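Local coordinates for Two-component system response regulator/GGDEF domain protein (Aeromonas salmonicida, PDB 3LUF) that probably makes cyclic di-GMP from two GTP through a diguanylate cyclase domain absent from this fragment, which comprises its two magnesium-binding receiver domains, at residues Val175-Tyr178 with Gly184-Leu187; Met190-Tyr195 with Leu200-Ile205; Ala222-Asn227 with Gln236-His241. One frame throughout, in Å; residues are numbered along the deposited sequence.

Contact 1: Val175-Tyr178 with Gly184-Leu187; sequences VDYY and GISL. With MG (magnesium ion), chain F; DMS (dimethyl sulfoxide), chain I.
Tyr177 and Ile185 meet where strand 172-176 turns toward helix 184-194, the first half of a beta-alpha-beta unit in the CheY-like second receiver domain. The isoleucine runs aslant to the ring, its CD1 lying 3.6 Å from Tyr177 CE1 and about as close to CD1 of the same ring. With CG anti to its backbone N (chi1 168°), Tyr177 swings its ring toward the helix, where Leu213 and Tyr217 of helix 213-219 also pack on it. Two residues earlier, in the strand itself, Val175 points at the helix and sets CG1 3.5 Å from Gly184 CA; the same methyl reaches Leu187 CD2 at 4.1 Å. The backbones come close at Gly184, whose CA lies 3.3 Å from Asp176 O. The helix start is tied to the loop by Gly184 N, which donates to a lone pair of Tyr177 O. Asp176 turns away from the helix to the magnesium ion, which Tyr178 O and Asp132 also bind. Asp176, the predicted phosphorylation site, coordinates it through OD2 at 2.0 Å, while its other oxygen, OD1, accepts a hydrogen bond from one of the metal's three waters at 2.6 Å.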
ATOM      1  N   VAL B 175      11.924  -4.755  -6.919  1.00 11.70           N
ATOM      2  CA  VAL B 175      13.144  -4.247  -7.579  1.00 12.73           C
ATOM      3  C   VAL B 175      14.050  -3.483  -6.620  1.00 13.59           C
ATOM      4  O   VAL B 175      13.678  -2.453  -6.105  1.00 14.44           O
ATOM      5  CB  VAL B 175      12.776  -3.305  -8.759  1.00 13.87           C
ATOM      6  CG1 VAL B 175      14.049  -2.821  -9.457  1.00 14.01           C
ATOM      7  CG2 VAL B 175      11.915  -4.040  -9.764  1.00 12.62           C
ATOM      8  N   ASP B 176      15.257  -4.005  -6.437  1.00 14.89           N
ATOM      9  CA  ASP B 176      16.327  -3.346  -5.707  1.00 16.59           C
ATOM     10  C   ASP B 176      16.851  -2.172  -6.508  1.00 17.71           C
ATOM     11  O   ASP B 176      17.152  -2.303  -7.703  1.00 16.64           O
ATOM     12  CB  ASP B 176      17.449  -4.376  -5.502  1.00 16.70           C
ATOM     13  CG  ASP B 176      18.661  -3.816  -4.771  1.00 19.80           C
ATOM     14  OD1 ASP B 176      18.513  -2.924  -3.914  1.00 24.07           O
ATOM     15  OD2 ASP B 176      19.773  -4.295  -5.084  1.00 19.03           O
ATOM     16  N   TYR B 177      17.020  -1.023  -5.857  1.00 18.90           N
ATOM     17  CA  TYR B 177      17.583   0.099  -6.566  1.00 20.86           C
ATOM     18  C   TYR B 177      19.076  -0.087  -6.893  1.00 22.10           C
ATOM     19  O   TYR B 177      19.480   0.045  -8.047  1.00 22.19           O
ATOM     20  CB  TYR B 177      17.341   1.421  -5.844  1.00 21.10           C
ATOM     21  CG  TYR B 177      18.174   2.522  -6.456  1.00 24.40           C
ATOM     22  CD1 TYR B 177      17.781   3.143  -7.634  1.00 27.53           C
ATOM     23  CD2 TYR B 177      19.392   2.892  -5.887  1.00 28.09           C
ATOM     24  CE1 TYR B 177      18.559   4.137  -8.209  1.00 29.37           C
ATOM     25  CE2 TYR B 177      20.181   3.887  -6.464  1.00 29.33           C
ATOM     26  CZ  TYR B 177      19.757   4.503  -7.609  1.00 30.05           C
ATOM     27  OH  TYR B 177      20.539   5.494  -8.173  1.00 31.97           O
ATOM     28  N   TYR B 178      19.902  -0.396  -5.899  1.00 23.48           N
ATOM     29  CA  TYR B 178      21.336  -0.294  -6.132  1.00 25.35           C
ATOM     30  C   TYR B 178      21.896  -1.590  -6.682  1.00 23.83           C
ATOM     31  O   TYR B 178      22.055  -2.570  -5.960  1.00 23.74           O
ATOM     32  CB  TYR B 178      22.077   0.191  -4.871  1.00 27.07           C
ATOM     33  CG  TYR B 178      23.520   0.523  -5.116  1.00 31.94           C
ATOM     34  CD1 TYR B 178      23.911   1.269  -6.237  1.00 36.74           C
ATOM     35  CD2 TYR B 178      24.509   0.089  -4.233  1.00 36.83           C
ATOM     36  CE1 TYR B 178      25.258   1.572  -6.472  1.00 40.67           C
ATOM     37  CE2 TYR B 178      25.852   0.380  -4.460  1.00 39.95           C
ATOM     38  CZ  TYR B 178      26.218   1.125  -5.569  1.00 41.13           C
ATOM     39  OH  TYR B 178      27.555   1.409  -5.776  1.00 43.98           O
ATOM     40  N   GLY B 184      17.832  -0.002 -10.429  1.00 14.73           N
ATOM     41  CA  GLY B 184      16.413  -0.365 -10.313  1.00 13.62           C
ATOM     42  C   GLY B 184      15.482   0.579 -11.064  1.00 14.11           C
ATOM     43  O   GLY B 184      14.480   0.148 -11.640  1.00 13.10           O
ATOM     44  N   ILE B 185      15.749   1.879 -11.008  1.00 13.99           N
ATOM     45  CA  ILE B 185      14.841   2.830 -11.632  1.00 14.83           C
ATOM     46  C   ILE B 185      14.920   2.700 -13.154  1.00 15.22           C
ATOM     47  O   ILE B 185      13.883   2.766 -13.838  1.00 13.65           O
ATOM     48  CB  ILE B 185      15.085   4.279 -11.135  1.00 16.14           C
ATOM     49  CG1 ILE B 185      14.660   4.394  -9.683  1.00 20.88           C
ATOM     50  CG2 ILE B 185      14.248   5.260 -11.925  1.00 16.27           C
ATOM     51  CD1 ILE B 185      15.323   5.510  -8.927  1.00 27.03           C
ATOM     52  N   SER B 186      16.124   2.467 -13.668  1.00 14.46           N
ATOM     53  CA  SER B 186      16.308   2.179 -15.082  1.00 14.50           C
ATOM     54  C   SER B 186      15.560   0.929 -15.525  1.00 13.15           C
ATOM     55  O   SER B 186      14.961   0.907 -16.589  1.00 12.00           O
ATOM     56  CB  SER B 186      17.787   1.999 -15.404  1.00 14.92           C
ATOM     57  OG  SER B 186      18.433   3.228 -15.303  1.00 18.01           O
ATOM     58  N   LEU B 187      15.596  -0.109 -14.700  1.00 11.61           N
ATOM     59  CA  LEU B 187      14.844  -1.313 -15.013  1.00 11.52           C
ATOM     60  C   LEU B 187      13.351  -0.984 -15.024  1.00 11.49           C
ATOM     61  O   LEU B 187      12.611  -1.423 -15.892  1.00 11.20           O
ATOM     62  CB  LEU B 187      15.137  -2.449 -14.015  1.00 11.13           C
ATOM     63  CG  LEU B 187      14.311  -3.729 -14.160  1.00 10.89           C
ATOM     64  CD1 LEU B 187      14.489  -4.412 -15.531  1.00 11.47           C
ATOM     65  CD2 LEU B 187      14.729  -4.678 -13.025  1.00 12.74           C
TER
HETATM   66 MG    MG F 300      21.638  -3.991  -4.478  1.00 22.21          MG
HETATM   67  S   DMS I 259      22.346   3.319 -14.598  1.00 53.49           S
HETATM   68  O   DMS I 259      20.813   2.389 -14.458  1.00 52.95           O
HETATM   69  C1  DMS I 259      22.053   5.095 -14.328  1.00 52.29           C
HETATM   70  C2  DMS I 259      23.398   2.966 -13.157  1.00 53.10           C
HETATM   71  O   HOH W   1      20.929  -2.620  -3.033  1.00 25.60           O
HETATM   72  O   HOH W   2      23.637  -3.765  -3.793  1.00 25.42           O
HETATM   73  O   HOH W   3      21.330  -5.500  -3.032  1.00 20.90           O

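Contact 2: Met190-Tyr195 with Leu200-Ile205; sequences MLRERY and LAIIGI
The guanidinium of Arg192 has the CD1 methyl of Ile202 over one face, 3.4 Å above the plane and displaced toward the rim, while Leu200 O lies at its edge, in plane. Both terminal nitrogens grip that one oxygen end-on, Arg192 NH2 at 2.9 Å and Arg192 NH1 at 3.0 Å from Leu200 O. Neither bond is straight, with N-H...O angles of 148° and 142°, as expected when two donors converge on one acceptor. Arg192 NH1 also donates to Tyr195 O, which it meets from above the carbonyl plane, and NE bonds Gly221 O. These bonds fix the rotation of the planar group. The arginine chain is bent at chi2 (-75°), which folds it toward the strand. His107 of the second subunit packs on Arg192.

The Tyr195 ring carries Arg194 CB over the centre of one face, 3.8 Å above it. Tyr195 CB abuts Leu200 CB at 3.8 Å. Across Ile202 CD1 from the guanidinium, Leu191 CD1 sits 4.0 Å from both Leu200 CD2 and Ile202 CD1, crossing each side chain at a slant, and Leu161 and Leu164 of helix 157-166 also touch Leu191. The axes of helix segment 190-194 and strand segment 201-205 run nearly antiparallel and approach to 10.6 Å, as in the returning half of a beta-alpha-beta crossover in the receiver-domain fold.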
HETATM    1  N   MSE B 190      12.414   0.664 -18.284  1.00 12.16           N
HETATM    2  CA  MSE B 190      12.339  -0.288 -19.376  1.00 10.80           C
HETATM    3  C   MSE B 190      11.027  -1.074 -19.347  1.00 10.88           C
HETATM    4  O   MSE B 190      10.365  -1.284 -20.380  1.00 11.68           O
HETATM    5  CB  MSE B 190      13.543  -1.243 -19.332  1.00 11.38           C
HETATM    6  CG  MSE B 190      14.812  -0.528 -19.735  1.00 12.57           C
HETATM    7 SE   MSE B 190      16.244  -1.846 -19.872  1.00 16.07          SE
HETATM    8  CE  MSE B 190      15.550  -2.923 -21.265  1.00 16.41           C
ATOM      9  N   LEU B 191      10.661  -1.535 -18.146  1.00 10.05           N
ATOM     10  CA  LEU B 191       9.480  -2.349 -17.986  1.00  9.39           C
ATOM     11  C   LEU B 191       8.240  -1.548 -18.366  1.00  9.22           C
ATOM     12  O   LEU B 191       7.332  -2.042 -19.043  1.00 11.05           O
ATOM     13  CB  LEU B 191       9.365  -2.911 -16.533  1.00  8.70           C
ATOM     14  CG  LEU B 191      10.439  -3.952 -16.191  1.00 10.67           C
ATOM     15  CD1 LEU B 191      10.240  -4.427 -14.742  1.00 13.14           C
ATOM     16  CD2 LEU B 191      10.398  -5.162 -17.144  1.00 12.94           C
ATOM     17  N   ARG B 192       8.191  -0.310 -17.904  1.00  9.67           N
ATOM     18  CA  ARG B 192       6.979   0.489 -18.118  1.00  8.99           C
ATOM     19  C   ARG B 192       6.857   0.970 -19.555  1.00 10.56           C
ATOM     20  O   ARG B 192       5.765   1.362 -19.966  1.00 11.81           O
ATOM     21  CB  ARG B 192       6.954   1.673 -17.178  1.00  9.19           C
ATOM     22  CG  ARG B 192       6.459   1.346 -15.789  1.00  9.05           C
ATOM     23  CD  ARG B 192       4.943   1.163 -15.726  1.00  8.83           C
ATOM     24  NE  ARG B 192       4.591   0.634 -14.395  1.00 10.44           N
ATOM     25  CZ  ARG B 192       4.373  -0.657 -14.122  1.00 12.58           C
ATOM     26  NH1 ARG B 192       4.427  -1.558 -15.090  1.00 10.11           N
ATOM     27  NH2 ARG B 192       4.082  -1.040 -12.883  1.00 11.89           N
ATOM     28  N   GLU B 193       7.950   0.942 -20.319  1.00 11.75           N
ATOM     29  CA  GLU B 193       7.809   1.199 -21.770  1.00 12.47           C
ATOM     30  C   GLU B 193       7.011   0.116 -22.507  1.00 13.47           C
ATOM     31  O   GLU B 193       6.450   0.389 -23.587  1.00 12.92           O
ATOM     32  CB  GLU B 193       9.194   1.361 -22.411  1.00 11.17           C
ATOM     33  CG  GLU B 193       9.902   2.643 -21.960  1.00 12.42           C
ATOM     34  CD  GLU B 193      11.047   3.005 -22.879  1.00 17.59           C
ATOM     35  OE1 GLU B 193      11.916   2.158 -23.068  1.00 17.18           O
ATOM     36  OE2 GLU B 193      11.080   4.156 -23.384  1.00 22.70           O
ATOM     37  N   ARG B 194       6.931  -1.073 -21.897  1.00 14.42           N
ATOM     38  CA  ARG B 194       6.194  -2.228 -22.440  1.00 15.79           C
ATOM     39  C   ARG B 194       4.909  -2.558 -21.677  1.00 15.76           C
ATOM     40  O   ARG B 194       3.907  -2.960 -22.291  1.00 17.07           O
ATOM     41  CB  ARG B 194       7.063  -3.497 -22.426  1.00 16.01           C
ATOM     42  CG  ARG B 194       8.209  -3.539 -23.339  1.00 18.26           C
ATOM     43  CD  ARG B 194       8.875  -4.924 -23.241  1.00 17.20           C
ATOM     44  NE  ARG B 194       8.299  -5.924 -24.135  1.00 19.77           N
ATOM     45  CZ  ARG B 194       8.665  -7.205 -24.135  1.00 17.57           C
ATOM     46  NH1 ARG B 194       9.546  -7.648 -23.243  1.00 18.89           N
ATOM     47  NH2 ARG B 194       8.117  -8.060 -24.993  1.00 22.30           N
ATOM     48  N   TYR B 195       4.949  -2.487 -20.337  1.00 15.25           N
ATOM     49  CA  TYR B 195       3.866  -3.002 -19.499  1.00 15.53           C
ATOM     50  C   TYR B 195       3.259  -1.935 -18.612  1.00 14.74           C
ATOM     51  O   TYR B 195       4.002  -1.199 -17.953  1.00 13.37           O
ATOM     52  CB  TYR B 195       4.381  -4.148 -18.602  1.00 15.07           C
ATOM     53  CG  TYR B 195       4.961  -5.290 -19.427  1.00 18.18           C
ATOM     54  CD1 TYR B 195       4.156  -5.951 -20.363  1.00 20.10           C
ATOM     55  CD2 TYR B 195       6.305  -5.618 -19.347  1.00 20.95           C
ATOM     56  CE1 TYR B 195       4.670  -6.963 -21.186  1.00 21.69           C
ATOM     57  CE2 TYR B 195       6.848  -6.659 -20.137  1.00 21.86           C
ATOM     58  CZ  TYR B 195       6.004  -7.310 -21.068  1.00 22.52           C
ATOM     59  OH  TYR B 195       6.502  -8.312 -21.851  1.00 22.97           O
ATOM     60  N   LEU B 200       1.694  -5.474 -15.062  1.00 14.75           N
ATOM     61  CA  LEU B 200       2.848  -5.912 -14.298  1.00 13.30           C
ATOM     62  C   LEU B 200       3.042  -4.955 -13.129  1.00 12.58           C
ATOM     63  O   LEU B 200       3.498  -3.827 -13.354  1.00 13.23           O
ATOM     64  CB  LEU B 200       4.106  -5.920 -15.210  1.00 13.50           C
ATOM     65  CG  LEU B 200       5.394  -6.455 -14.576  1.00 12.43           C
ATOM     66  CD1 LEU B 200       5.212  -7.956 -14.192  1.00 13.06           C
ATOM     67  CD2 LEU B 200       6.674  -6.225 -15.412  1.00 16.44           C
ATOM     68  N   ALA B 201       2.751  -5.395 -11.901  1.00 10.67           N
ATOM     69  CA  ALA B 201       2.910  -4.505 -10.721  1.00 10.48           C
ATOM     70  C   ALA B 201       4.391  -4.454 -10.345  1.00 10.10           C
ATOM     71  O   ALA B 201       5.093  -5.454 -10.469  1.00 11.33           O
ATOM     72  CB  ALA B 201       2.084  -4.991  -9.556  1.00 10.47           C
ATOM     73  N   ILE B 202       4.872  -3.290  -9.943  1.00  9.52           N
ATOM     74  CA  ILE B 202       6.259  -3.184  -9.528  1.00  9.72           C
ATOM     75  C   ILE B 202       6.293  -2.519  -8.181  1.00  9.24           C
ATOM     76  O   ILE B 202       5.667  -1.466  -7.993  1.00  9.60           O
ATOM     77  CB  ILE B 202       7.050  -2.327 -10.520  1.00  9.65           C
ATOM     78  CG1 ILE B 202       7.077  -3.007 -11.897  1.00  8.67           C
ATOM     79  CG2 ILE B 202       8.447  -1.951  -9.951  1.00 12.04           C
ATOM     80  CD1 ILE B 202       7.510  -2.012 -12.993  1.00  9.67           C
ATOM     81  N   ILE B 203       6.973  -3.157  -7.226  1.00 10.09           N
ATOM     82  CA  ILE B 203       7.291  -2.494  -5.952  1.00 10.73           C
ATOM     83  C   ILE B 203       8.767  -2.129  -5.964  1.00 11.00           C
ATOM     84  O   ILE B 203       9.651  -3.014  -6.077  1.00 11.23           O
ATOM     85  CB  ILE B 203       7.016  -3.395  -4.720  1.00 11.52           C
ATOM     86  CG1 ILE B 203       5.550  -3.893  -4.756  1.00 11.06           C
ATOM     87  CG2 ILE B 203       7.339  -2.629  -3.432  1.00 12.00           C
ATOM     88  CD1 ILE B 203       5.215  -5.036  -3.715  1.00 13.22           C
ATOM     89  N   GLY B 204       9.031  -0.843  -5.841  1.00 11.38           N
ATOM     90  CA  GLY B 204      10.417  -0.356  -5.875  1.00 12.85           C
ATOM     91  C   GLY B 204      10.993  -0.397  -4.467  1.00 13.64           C
ATOM     92  O   GLY B 204      10.429   0.224  -3.558  1.00 13.16           O
ATOM     93  N   ILE B 205      12.092  -1.124  -4.274  1.00 15.51           N
ATOM     94  CA  ILE B 205      12.780  -1.188  -2.986  1.00 16.27           C
ATOM     95  C   ILE B 205      13.983  -0.251  -2.966  1.00 18.17           C
ATOM     96  O   ILE B 205      14.784  -0.229  -3.900  1.00 17.52           O
ATOM     97  CB  ILE B 205      13.211  -2.629  -2.623  1.00 16.59           C
ATOM     98  CG1 ILE B 205      11.995  -3.566  -2.673  1.00 17.96           C
ATOM     99  CG2 ILE B 205      13.830  -2.629  -1.191  1.00 17.68           C
ATOM    100  CD1 ILE B 205      12.327  -5.087  -2.626  1.00 19.84           C
TER

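Contact 3: Ala222-Asn227 with Gln236-His241; sequences ANDFLN and QCRVSH
Asp224 and Arg238 form the salt bridge that joins the edge strand to the last helix. Arg238 NE donates to Asp224 OD2 at 2.7 Å with an N-H...O angle of 158°, so the carboxylate is engaged through the side nitrogen of the guanidinium, near its plane. Asp224 OD2 is met on its syn side, yet the two flat groups are turned steeply, 71° between their planes. Bends at chi2 and chi3 (57°) of Arg238 curl its chain and bring NE round to the acid.

Within the strand segment one hydrogen bond runs from Phe225 N to Asp224 OD1, 2.8 Å, so both carboxylate oxygens are held and the group's rotation is restricted. This second oxygen is shared further, for it also forms a salt bridge with Arg238 of the second subunit, and Arg238 NH1 reciprocates with Asp224 of that subunit. The pooled positive charge would probably favour the ionised acid.

Apolar contact is slight, Leu226 CD1 touching Arg238 CG at 4.1 Å. Arg238 CD is in van der Waals contact with Phe225 O at 3.5 Å.

Strand segment 224-227 and helix segment 236-241, from the last strand and helix of the CheY-like receiver domain, run almost antiparallel, their axes approaching to 9.7 Å. The strand edges this chain's second sheet beside strand 201-207, Phe225 packs on helix 213-219, and the pair faces the second subunit.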
ATOM      1  N   ALA B 222       6.289   2.855 -10.930  1.00 13.49           N
ATOM      2  CA  ALA B 222       6.136   1.784  -9.943  1.00 13.18           C
ATOM      3  C   ALA B 222       4.768   1.913  -9.257  1.00 12.86           C
ATOM      4  O   ALA B 222       4.260   3.023  -9.041  1.00 11.93           O
ATOM      5  CB  ALA B 222       7.250   1.830  -8.906  1.00 14.03           C
ATOM      6  N   ASN B 223       4.133   0.781  -8.971  1.00 12.82           N
ATOM      7  CA  ASN B 223       2.841   0.795  -8.244  1.00 12.25           C
ATOM      8  C   ASN B 223       2.997   1.220  -6.800  1.00 12.69           C
ATOM      9  O   ASN B 223       2.074   1.795  -6.220  1.00 12.65           O
ATOM     10  CB  ASN B 223       2.197  -0.605  -8.237  1.00 13.02           C
ATOM     11  CG  ASN B 223       1.953  -1.171  -9.633  1.00 11.78           C
ATOM     12  OD1 ASN B 223       2.878  -1.336 -10.452  1.00 10.59           O
ATOM     13  ND2 ASN B 223       0.691  -1.500  -9.896  1.00 13.83           N
ATOM     14  N   ASP B 224       4.144   0.920  -6.215  1.00 12.04           N
ATOM     15  CA  ASP B 224       4.322   1.037  -4.771  1.00 12.75           C
ATOM     16  C   ASP B 224       5.796   1.099  -4.434  1.00 12.96           C
ATOM     17  O   ASP B 224       6.676   0.909  -5.305  1.00 12.44           O
ATOM     18  CB  ASP B 224       3.695  -0.214  -4.106  1.00 12.54           C
ATOM     19  CG  ASP B 224       3.164   0.057  -2.702  1.00 15.78           C
ATOM     20  OD1 ASP B 224       3.498   1.104  -2.084  1.00 13.00           O
ATOM     21  OD2 ASP B 224       2.432  -0.827  -2.199  1.00 18.42           O
ATOM     22  N   PHE B 225       6.069   1.360  -3.162  1.00 13.68           N
ATOM     23  CA  PHE B 225       7.451   1.432  -2.665  1.00 14.19           C
ATOM     24  C   PHE B 225       7.567   0.656  -1.370  1.00 15.33           C
ATOM     25  O   PHE B 225       6.569   0.459  -0.665  1.00 15.95           O
ATOM     26  CB  PHE B 225       7.844   2.895  -2.406  1.00 14.27           C
ATOM     27  CG  PHE B 225       7.136   3.502  -1.218  1.00 13.80           C
ATOM     28  CD1 PHE B 225       7.769   3.548   0.017  1.00 15.07           C
ATOM     29  CD2 PHE B 225       5.839   3.978  -1.330  1.00 15.49           C
ATOM     30  CE1 PHE B 225       7.119   4.087   1.123  1.00 13.80           C
ATOM     31  CE2 PHE B 225       5.160   4.509  -0.209  1.00 16.45           C
ATOM     32  CZ  PHE B 225       5.838   4.561   1.015  1.00 14.74           C
ATOM     33  N   LEU B 226       8.784   0.254  -1.044  1.00 15.52           N
ATOM     34  CA  LEU B 226       9.042  -0.412   0.222  1.00 16.95           C
ATOM     35  C   LEU B 226      10.461  -0.046   0.599  1.00 18.07           C
ATOM     36  O   LEU B 226      11.405  -0.302  -0.161  1.00 18.34           O
ATOM     37  CB  LEU B 226       8.852  -1.925   0.060  1.00 16.89           C
ATOM     38  CG  LEU B 226       9.216  -2.817   1.243  1.00 17.63           C
ATOM     39  CD1 LEU B 226       8.358  -2.430   2.404  1.00 20.26           C
ATOM     40  CD2 LEU B 226       8.992  -4.284   0.818  1.00 22.07           C
ATOM     41  N   ASN B 227      10.619   0.628   1.735  1.00 19.22           N
ATOM     42  CA  ASN B 227      11.934   1.096   2.125  1.00 21.15           C
ATOM     43  C   ASN B 227      12.671   0.064   2.980  1.00 22.00           C
ATOM     44  O   ASN B 227      12.071  -0.585   3.830  1.00 22.66           O
ATOM     45  CB  ASN B 227      11.849   2.473   2.803  1.00 21.16           C
ATOM     46  CG  ASN B 227      11.337   3.564   1.850  1.00 22.40           C
ATOM     47  OD1 ASN B 227      11.648   3.564   0.633  1.00 24.42           O
ATOM     48  ND2 ASN B 227      10.554   4.498   2.393  1.00 22.96           N
ATOM     49  N   GLN B 236       4.906  -8.661   3.415  1.00 14.31           N
ATOM     50  CA  GLN B 236       3.638  -9.346   3.186  1.00 15.28           C
ATOM     51  C   GLN B 236       2.485  -8.402   2.924  1.00 14.18           C
ATOM     52  O   GLN B 236       1.739  -8.621   1.991  1.00 14.61           O
ATOM     53  CB  GLN B 236       3.281 -10.280   4.344  1.00 15.72           C
ATOM     54  CG  GLN B 236       1.884 -10.901   4.223  1.00 19.28           C
ATOM     55  CD  GLN B 236       1.671 -12.050   5.225  1.00 27.18           C
ATOM     56  OE1 GLN B 236       1.404 -13.193   4.837  1.00 29.09           O
ATOM     57  NE2 GLN B 236       1.854 -11.755   6.504  1.00 27.90           N
ATOM     58  N   CYS B 237       2.342  -7.354   3.752  1.00 11.95           N
ATOM     59  CA  CYS B 237       1.254  -6.381   3.602  1.00 11.90           C
ATOM     60  C   CYS B 237       1.334  -5.706   2.232  1.00 11.14           C
ATOM     61  O   CYS B 237       0.329  -5.595   1.536  1.00 10.62           O
ATOM     62  CB  CYS B 237       1.363  -5.314   4.700  1.00 10.83           C
ATOM     63  SG  CYS B 237       0.196  -4.005   4.603  1.00 14.01           S
ATOM     64  N   ARG B 238       2.529  -5.263   1.854  1.00 11.34           N
ATOM     65  CA  ARG B 238       2.657  -4.557   0.559  1.00 12.39           C
ATOM     66  C   ARG B 238       2.338  -5.467  -0.639  1.00 11.44           C
ATOM     67  O   ARG B 238       1.677  -5.044  -1.617  1.00 11.24           O
ATOM     68  CB  ARG B 238       4.084  -4.036   0.392  1.00 11.70           C
ATOM     69  CG  ARG B 238       4.433  -2.945   1.365  1.00 14.52           C
ATOM     70  CD  ARG B 238       4.121  -1.537   0.798  1.00 16.05           C
ATOM     71  NE  ARG B 238       2.734  -1.335   0.391  1.00 15.18           N
ATOM     72  CZ  ARG B 238       1.714  -1.114   1.223  1.00 17.85           C
ATOM     73  NH1 ARG B 238       1.913  -1.119   2.541  1.00 15.23           N
ATOM     74  NH2 ARG B 238       0.487  -0.931   0.737  1.00 16.20           N
ATOM     75  N   VAL B 239       2.866  -6.686  -0.562  1.00 11.57           N
ATOM     76  CA  VAL B 239       2.664  -7.653  -1.620  1.00 11.69           C
ATOM     77  C   VAL B 239       1.189  -7.962  -1.712  1.00 11.23           C
ATOM     78  O   VAL B 239       0.615  -7.862  -2.795  1.00  9.69           O
ATOM     79  CB  VAL B 239       3.531  -8.897  -1.452  1.00 12.11           C
ATOM     80  CG1 VAL B 239       3.016 -10.042  -2.381  1.00 13.24           C
ATOM     81  CG2 VAL B 239       4.974  -8.561  -1.755  1.00 12.10           C
ATOM     82  N   SER B 240       0.537  -8.238  -0.573  1.00 10.52           N
ATOM     83  CA  SER B 240      -0.896  -8.542  -0.628  1.00 11.06           C
ATOM     84  C   SER B 240      -1.704  -7.398  -1.225  1.00 10.80           C
ATOM     85  O   SER B 240      -2.569  -7.617  -2.084  1.00 11.33           O
ATOM     86  CB  SER B 240      -1.443  -8.902   0.761  1.00 11.97           C
ATOM     87  OG  SER B 240      -0.761 -10.055   1.168  1.00 13.13           O
ATOM     88  N   HIS B 241      -1.403  -6.155  -0.813  1.00 10.46           N
ATOM     89  CA  HIS B 241      -2.129  -4.994  -1.338  1.00 11.03           C
ATOM     90  C   HIS B 241      -1.984  -4.857  -2.860  1.00  9.88           C
ATOM     91  O   HIS B 241      -2.969  -4.536  -3.545  1.00 10.81           O
ATOM     92  CB  HIS B 241      -1.692  -3.683  -0.673  1.00 12.45           C
ATOM     93  CG  HIS B 241      -2.347  -3.400   0.645  1.00 14.25           C
ATOM     94  ND1 HIS B 241      -3.678  -3.071   0.753  1.00 23.42           N
ATOM     95  CD2 HIS B 241      -1.840  -3.336   1.901  1.00 18.48           C
ATOM     96  CE1 HIS B 241      -3.971  -2.837   2.026  1.00 21.17           C
ATOM     97  NE2 HIS B 241      -2.875  -3.010   2.743  1.00 18.59           N
TER

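All three contacts belong to the second receiver domain and reach its one parallel sheet. Contacts 1 and 2 use the two ends of the same helix, 184-194, and their strands are joined by backbone hydrogen bonds between Val175 and both Ile203 and Ile205. Strand 201-207 then pairs with strand 224-228 of contact 3, and Asn223 OD1 accepts from Ile202 N. Touching residues are mostly buried, but the chemistry changes: contact 1 combines apolar packing and a backbone hydrogen bond with two ligands of the magnesium site, contact 2 joins leucine and isoleucine packing to an arginine bound to carbonyl oxygens, and contact 3 is chiefly ionic. Contacts 2 and 3 also meet the second subunit, whereas contact 1 does not.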